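Local coordinates for protein SusD homolog (Bacteroides thetaiotaomicron VPI-5482, PDB 3IHV) that probably binds sugars at the cell surface as an outer-membrane member of the SusD family, which captures glycans for import by a partner transporter, at residues Q79-L84 with R133-V138; A422-R427 with C440-G445. One frame throughout, in Å; residues are numbered along the deposited sequence.

Contact 1: Q79-L84 with R133-V138; sequences QTWAAL and RRFGNV. With EDO (1,2-ethanediol), chain I.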
loop_
_atom_site.group_PDB
_atom_site.type_symbol
_atom_site.label_atom_id
_atom_site.label_comp_id
_atom_site.label_asym_id
_atom_site.label_seq_id
_atom_site.Cartn_x
_atom_site.Cartn_y
_atom_site.Cartn_z
ATOM N N GLN A 79 -10.049 -0.609 15.018
ATOM C CA GLN A 79 -10.936 -0.488 13.866
ATOM C C GLN A 79 -10.442 -1.254 12.631
ATOM O O GLN A 79 -11.235 -1.853 11.902
ATOM C CB GLN A 79 -11.133 0.989 13.523
ATOM C CG GLN A 79 -11.968 1.732 14.574
ATOM C CD GLN A 79 -11.996 3.241 14.372
ATOM O OE1 GLN A 79 -11.134 3.815 13.719
ATOM N NE2 GLN A 79 -13.006 3.891 14.951
ATOM N N THR A 80 -9.125 -1.233 12.404
ATOM C CA THR A 80 -8.555 -1.963 11.276
ATOM C C THR A 80 -8.635 -3.471 11.520
ATOM O O THR A 80 -9.008 -4.229 10.613
ATOM C CB THR A 80 -7.150 -1.503 10.955
ATOM O OG1 THR A 80 -7.193 -0.160 10.477
ATOM C CG2 THR A 80 -6.528 -2.381 9.893
ATOM N N TRP A 81 -8.330 -3.894 12.750
ATOM C CA TRP A 81 -8.447 -5.304 13.102
ATOM C C TRP A 81 -9.878 -5.767 12.792
ATOM O O TRP A 81 -10.075 -6.779 12.115
ATOM C CB TRP A 81 -8.076 -5.508 14.569
ATOM C CG TRP A 81 -8.311 -6.841 15.180
ATOM C CD1 TRP A 81 -9.455 -7.291 15.779
ATOM C CD2 TRP A 81 -7.323 -7.855 15.381
ATOM N NE1 TRP A 81 -9.242 -8.551 16.314
ATOM C CE2 TRP A 81 -7.936 -8.912 16.087
ATOM C CE3 TRP A 81 -5.984 -7.967 15.032
ATOM C CZ2 TRP A 81 -7.255 -10.057 16.433
ATOM C CZ3 TRP A 81 -5.293 -9.127 15.383
ATOM C CH2 TRP A 81 -5.933 -10.140 16.084
ATOM N N ALA A 82 -10.866 -5.006 13.266
ATOM C CA ALA A 82 -12.275 -5.325 13.041
ATOM C C ALA A 82 -12.638 -5.299 11.559
ATOM O O ALA A 82 -13.365 -6.158 11.092
ATOM C CB ALA A 82 -13.191 -4.365 13.854
ATOM N N ALA A 83 -12.145 -4.330 10.816
ATOM C CA ALA A 83 -12.480 -4.231 9.396
ATOM C C ALA A 83 -11.919 -5.406 8.597
ATOM O O ALA A 83 -12.589 -5.964 7.705
ATOM C CB ALA A 83 -11.991 -2.875 8.795
ATOM N N LEU A 84 -10.688 -5.820 8.900
ATOM C CA LEU A 84 -10.099 -6.974 8.210
ATOM C C LEU A 84 -10.938 -8.195 8.472
ATOM O O LEU A 84 -11.250 -8.970 7.550
ATOM C CB LEU A 84 -8.632 -7.179 8.657
ATOM C CG LEU A 84 -7.671 -6.120 8.071
ATOM C CD1 LEU A 84 -6.286 -5.986 8.838
ATOM C CD2 LEU A 84 -7.428 -6.409 6.532
ATOM N N ARG A 133 0.976 -9.693 8.633
ATOM C CA ARG A 133 2.186 -8.901 8.590
ATOM C C ARG A 133 2.121 -7.754 9.601
ATOM O O ARG A 133 3.165 -7.346 10.131
ATOM C CB ARG A 133 2.522 -8.383 7.171
ATOM C CG ARG A 133 1.644 -7.250 6.657
ATOM C CD ARG A 133 1.939 -7.040 5.193
ATOM N NE ARG A 133 1.194 -5.939 4.630
ATOM C CZ ARG A 133 1.601 -5.209 3.608
ATOM N NH1 ARG A 133 2.787 -5.396 3.077
ATOM N NH2 ARG A 133 0.838 -4.246 3.155
ATOM N N ARG A 134 0.938 -7.203 9.864
ATOM C CA ARG A 134 0.817 -6.068 10.764
ATOM C C ARG A 134 0.650 -6.425 12.235
ATOM O O ARG A 134 1.104 -5.675 13.111
ATOM C CB ARG A 134 -0.318 -5.123 10.301
ATOM C CG ARG A 134 -0.050 -4.548 8.923
ATOM C CD ARG A 134 -1.141 -3.605 8.439
ATOM N NE ARG A 134 -0.750 -2.997 7.191
ATOM C CZ ARG A 134 0.019 -1.911 7.060
ATOM N NH1 ARG A 134 0.509 -1.242 8.106
ATOM N NH2 ARG A 134 0.318 -1.500 5.832
ATOM N N PHE A 135 -0.023 -7.554 12.499
ATOM C CA PHE A 135 -0.336 -8.004 13.839
ATOM C C PHE A 135 0.403 -9.244 14.284
ATOM O O PHE A 135 0.367 -9.570 15.462
ATOM C CB PHE A 135 -1.840 -8.187 14.003
ATOM C CG PHE A 135 -2.645 -6.906 13.882
ATOM C CD1 PHE A 135 -2.831 -6.078 14.990
ATOM C CD2 PHE A 135 -3.224 -6.525 12.682
ATOM C CE1 PHE A 135 -3.589 -4.897 14.915
ATOM C CE2 PHE A 135 -3.989 -5.358 12.612
ATOM C CZ PHE A 135 -4.163 -4.552 13.720
ATOM N N GLY A 136 0.970 -9.987 13.338
ATOM C CA GLY A 136 1.831 -11.125 13.694
ATOM C C GLY A 136 1.199 -12.416 14.151
ATOM O O GLY A 136 1.528 -13.483 13.644
ATOM N N ASN A 137 0.331 -12.331 15.154
ATOM C CA ASN A 137 -0.269 -13.469 15.832
ATOM C C ASN A 137 -1.785 -13.301 15.822
ATOM O O ASN A 137 -2.355 -12.663 16.708
ATOM C CB ASN A 137 0.294 -13.453 17.236
ATOM C CG ASN A 137 1.781 -13.633 17.219
ATOM O OD1 ASN A 137 2.241 -14.726 16.920
ATOM N ND2 ASN A 137 2.552 -12.552 17.437
ATOM N N VAL A 138 -2.410 -13.923 14.824
ATOM C CA VAL A 138 -3.798 -13.648 14.545
ATOM C C VAL A 138 -4.609 -14.952 14.514
ATOM O O VAL A 138 -4.054 -16.068 14.500
ATOM C CB VAL A 138 -3.929 -12.830 13.239
ATOM C CG1 VAL A 138 -3.081 -11.446 13.326
ATOM C CG2 VAL A 138 -3.622 -13.685 12.001
HETATM C C1 EDO I . -11.840 -12.026 16.362
HETATM O O1 EDO I . -12.440 -10.902 15.754
HETATM C C2 EDO I . -10.385 -11.760 16.575
HETATM O O2 EDO I . -10.179 -11.114 17.843
#
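W81 of helix 75-101 meets F135, the last helical residue of helix 107-135, in a T-shaped (edge-to-face) aromatic pair. The six-membered ring of W81 presents its edge to the face of F135. The centroids lie 5.0 Å apart and the planes stand at 77°. W81 CE3 sits over the centre of the phenyl ring, 3.7 Å from F135 CD1. W81 CG is anti to the backbone N (chi1 172°), and this carries the benzo part of the indole across to the other helix although the W81 CB does not point there.

Aliphatic contacts extend the pair. V138 has already left the helix, yet its CG1 comes back to within 3.8 Å of W81 CZ3. L84, one turn on from W81, brings CD1 to the edge of the F135 ring at F135 CE2, a looser approach of 4.5 Å. G136 has positive phi, which favours glycine, and turns the chain out of the helix. L131 and P519 also pack on W81, and F516 on F135.

Polar bonds lie at the margin. W81 NE1 gives O2 of a 1,2-ethanediol, probably from the crystallisation liquor, a weak hydrogen bond of 3.1 Å, bent to 141°. N137 turns its amide to N532, while its carbonyl O takes a hydrogen bond from Q156. A leucine here lacks the ring between F135 and V138, and would probably open a gap over the F135 face and let the phenyl turn more freely.

Within the helical starch-binding region, of the TPR clan, helix 75-101 is therefore joined to the end of helix 107-135 and the turn after it. A ring edge on a ring face and the methyls of L84 and V138 make the joint. The indole N-H points elsewhere, to the diol.

Contact 2: A422-R427 with C440-G445; sequences AINAVR and CDLPQG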
loop_
_atom_site.group_PDB
_atom_site.type_symbol
_atom_site.label_atom_id
_atom_site.label_comp_id
_atom_site.label_asym_id
_atom_site.label_seq_id
_atom_site.Cartn_x
_atom_site.Cartn_y
_atom_site.Cartn_z
ATOM N N ALA A 422 15.010 -7.243 -14.641
ATOM C CA ALA A 422 13.801 -6.804 -13.935
ATOM C C ALA A 422 14.023 -5.437 -13.310
ATOM O O ALA A 422 13.225 -4.500 -13.547
ATOM C CB ALA A 422 13.387 -7.833 -12.871
ATOM N N ILE A 423 15.119 -5.290 -12.572
ATOM C CA ILE A 423 15.444 -3.983 -11.944
ATOM C C ILE A 423 15.766 -2.893 -13.005
ATOM O O ILE A 423 15.297 -1.754 -12.890
ATOM C CB ILE A 423 16.508 -4.053 -10.813
ATOM C CG1 ILE A 423 16.556 -2.677 -10.106
ATOM C CG2 ILE A 423 17.887 -4.492 -11.317
ATOM C CD1 ILE A 423 17.098 -2.693 -8.694
ATOM N N ASN A 424 16.479 -3.254 -14.057
ATOM C CA ASN A 424 16.813 -2.273 -15.127
ATOM C C ASN A 424 15.586 -1.834 -15.922
ATOM O O ASN A 424 15.528 -0.683 -16.352
ATOM C CB ASN A 424 17.968 -2.753 -15.980
ATOM C CG ASN A 424 19.299 -2.652 -15.256
ATOM O OD1 ASN A 424 19.438 -1.851 -14.320
ATOM N ND2 ASN A 424 20.262 -3.469 -15.660
ATOM N N ALA A 425 14.553 -2.680 -16.017
ATOM C CA ALA A 425 13.315 -2.248 -16.695
ATOM C C ALA A 425 12.710 -1.110 -15.912
ATOM O O ALA A 425 12.266 -0.091 -16.491
ATOM C CB ALA A 425 12.298 -3.379 -16.809
ATOM N N VAL A 426 12.698 -1.284 -14.589
ATOM C CA VAL A 426 12.181 -0.261 -13.701
ATOM C C VAL A 426 13.027 1.041 -13.745
ATOM O O VAL A 426 12.467 2.141 -13.851
ATOM C CB VAL A 426 12.036 -0.765 -12.273
ATOM C CG1 VAL A 426 11.649 0.387 -11.340
ATOM C CG2 VAL A 426 10.984 -1.874 -12.242
ATOM N N ARG A 427 14.340 0.908 -13.717
ATOM C CA ARG A 427 15.233 2.075 -13.788
ATOM C C ARG A 427 15.077 2.821 -15.131
ATOM O O ARG A 427 15.038 4.054 -15.177
ATOM C CB ARG A 427 16.694 1.628 -13.701
ATOM C CG ARG A 427 17.130 0.805 -12.498
ATOM C CD ARG A 427 17.597 1.561 -11.386
ATOM N NE ARG A 427 18.677 2.505 -11.736
ATOM C CZ ARG A 427 18.892 3.615 -11.037
ATOM N NH1 ARG A 427 18.159 3.867 -9.949
ATOM N NH2 ARG A 427 19.815 4.485 -11.423
ATOM N N CYS A 440 21.421 4.996 -16.719
ATOM C CA CYS A 440 20.400 4.622 -15.757
ATOM C C CYS A 440 20.508 3.206 -15.231
ATOM O O CYS A 440 20.031 2.928 -14.115
ATOM C CB CYS A 440 18.982 4.792 -16.349
ATOM S SG CYS A 440 18.607 3.810 -17.829
ATOM N N ASP A 441 21.069 2.286 -16.021
ATOM C CA ASP A 441 21.125 0.877 -15.589
ATOM C C ASP A 441 21.976 0.663 -14.364
ATOM O O ASP A 441 22.978 1.343 -14.197
ATOM C CB ASP A 441 21.695 -0.050 -16.670
ATOM C CG ASP A 441 20.736 -0.326 -17.799
ATOM O OD1 ASP A 441 19.537 0.005 -17.720
ATOM O OD2 ASP A 441 21.188 -0.913 -18.803
ATOM N N LEU A 442 21.577 -0.287 -13.514
ATOM C CA LEU A 442 22.451 -0.743 -12.448
ATOM C C LEU A 442 23.580 -1.432 -13.161
ATOM O O LEU A 442 23.324 -2.264 -14.045
ATOM C CB LEU A 442 21.848 -1.793 -11.507
ATOM C CG LEU A 442 20.980 -1.434 -10.326
ATOM C CD1 LEU A 442 19.727 -0.852 -10.833
ATOM C CD2 LEU A 442 20.676 -2.685 -9.461
ATOM N N PRO A 443 24.829 -1.136 -12.770
ATOM C CA PRO A 443 25.987 -1.732 -13.365
ATOM C C PRO A 443 26.139 -3.213 -13.044
ATOM O O PRO A 443 25.717 -3.637 -12.004
ATOM C CB PRO A 443 27.143 -0.978 -12.709
ATOM C CG PRO A 443 26.646 -0.655 -11.401
ATOM C CD PRO A 443 25.195 -0.295 -11.606
ATOM N N GLN A 444 26.690 -3.956 -13.998
ATOM C CA GLN A 444 27.128 -5.323 -13.804
ATOM C C GLN A 444 28.241 -5.275 -12.777
ATOM O O GLN A 444 28.861 -4.214 -12.560
ATOM C CB GLN A 444 27.696 -5.919 -15.088
ATOM C CG GLN A 444 26.694 -6.114 -16.160
ATOM C CD GLN A 444 25.617 -7.112 -15.771
ATOM O OE1 GLN A 444 25.902 -8.265 -15.513
ATOM N NE2 GLN A 444 24.390 -6.667 -15.762
ATOM N N GLY A 445 28.537 -6.430 -12.183
ATOM C CA GLY A 445 29.594 -6.513 -11.194
ATOM C C GLY A 445 29.155 -6.433 -9.751
ATOM O O GLY A 445 29.991 -6.546 -8.841
HETATM O O HOH W 1 23.481 -3.996 -16.017
#
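N424 and R427, one turn apart on helix 417-430, both hold CG anti to the carbonyl carbon (chi1 -74° and -56°), and both reach the loop 440-445. The R427 chain then bends at chi2 and chi3, which brings its guanidinium back to the C440 carbonyl.

C440 O lies at the guanidinium edge, near its plane. R427 NE meets C440 O at 2.8 Å in a hydrogen bond, almost in line with the C=O bond. R427 NH2 adds a weak hydrogen bond of 3.1 Å to C440 O. R427 NH1 forms a salt bridge with E458 of helix 448-463.

N424 OD1 accepts the backbone N-H of L442 at 2.8 Å, with the donor tilted from the carbonyl plane. The N424 amide stacks on the D441 carboxylate, their planes 18° apart. D441 OD1 forms a salt bridge with R428. A water accepts a weak hydrogen bond from N424 ND2 and a hydrogen bond from Q444 NE2, and donates to L442 O at 2.6 Å.

L442 lays its methyls across the helix side chains. L442 CD2 lies 3.7 Å from I423 CD1, and L442 CD1 presses to 3.3 Å from R427 CD, a tight fit.

The loop is thus held to the helix both by its backbone polar groups and by the L442 side chain. The C440 carbonyl and L442 N-H, in a segment without regular structure, find side-chain partners on helix 417-430 of this SusD-family region.

Both contacts are largely buried, but they lie on opposite sides of the chain's centre, with their own centres 36 Å apart. Contact 1 is the nearer to the middle, its centre about 15 Å away, against about 24 Å for the centre of contact 2. They share no helix. Contact 1 joins two successive long helices at the point where the second ends, and its chemistry is aromatic and aliphatic. Contact 2 ties a helix to the loop that follows it, and relies on side-chain bonds to backbone groups together with the apolar contacts of L442. Its loop reaches the surface at P443 to G445, and a water links Q444 to the buried N424 and L442.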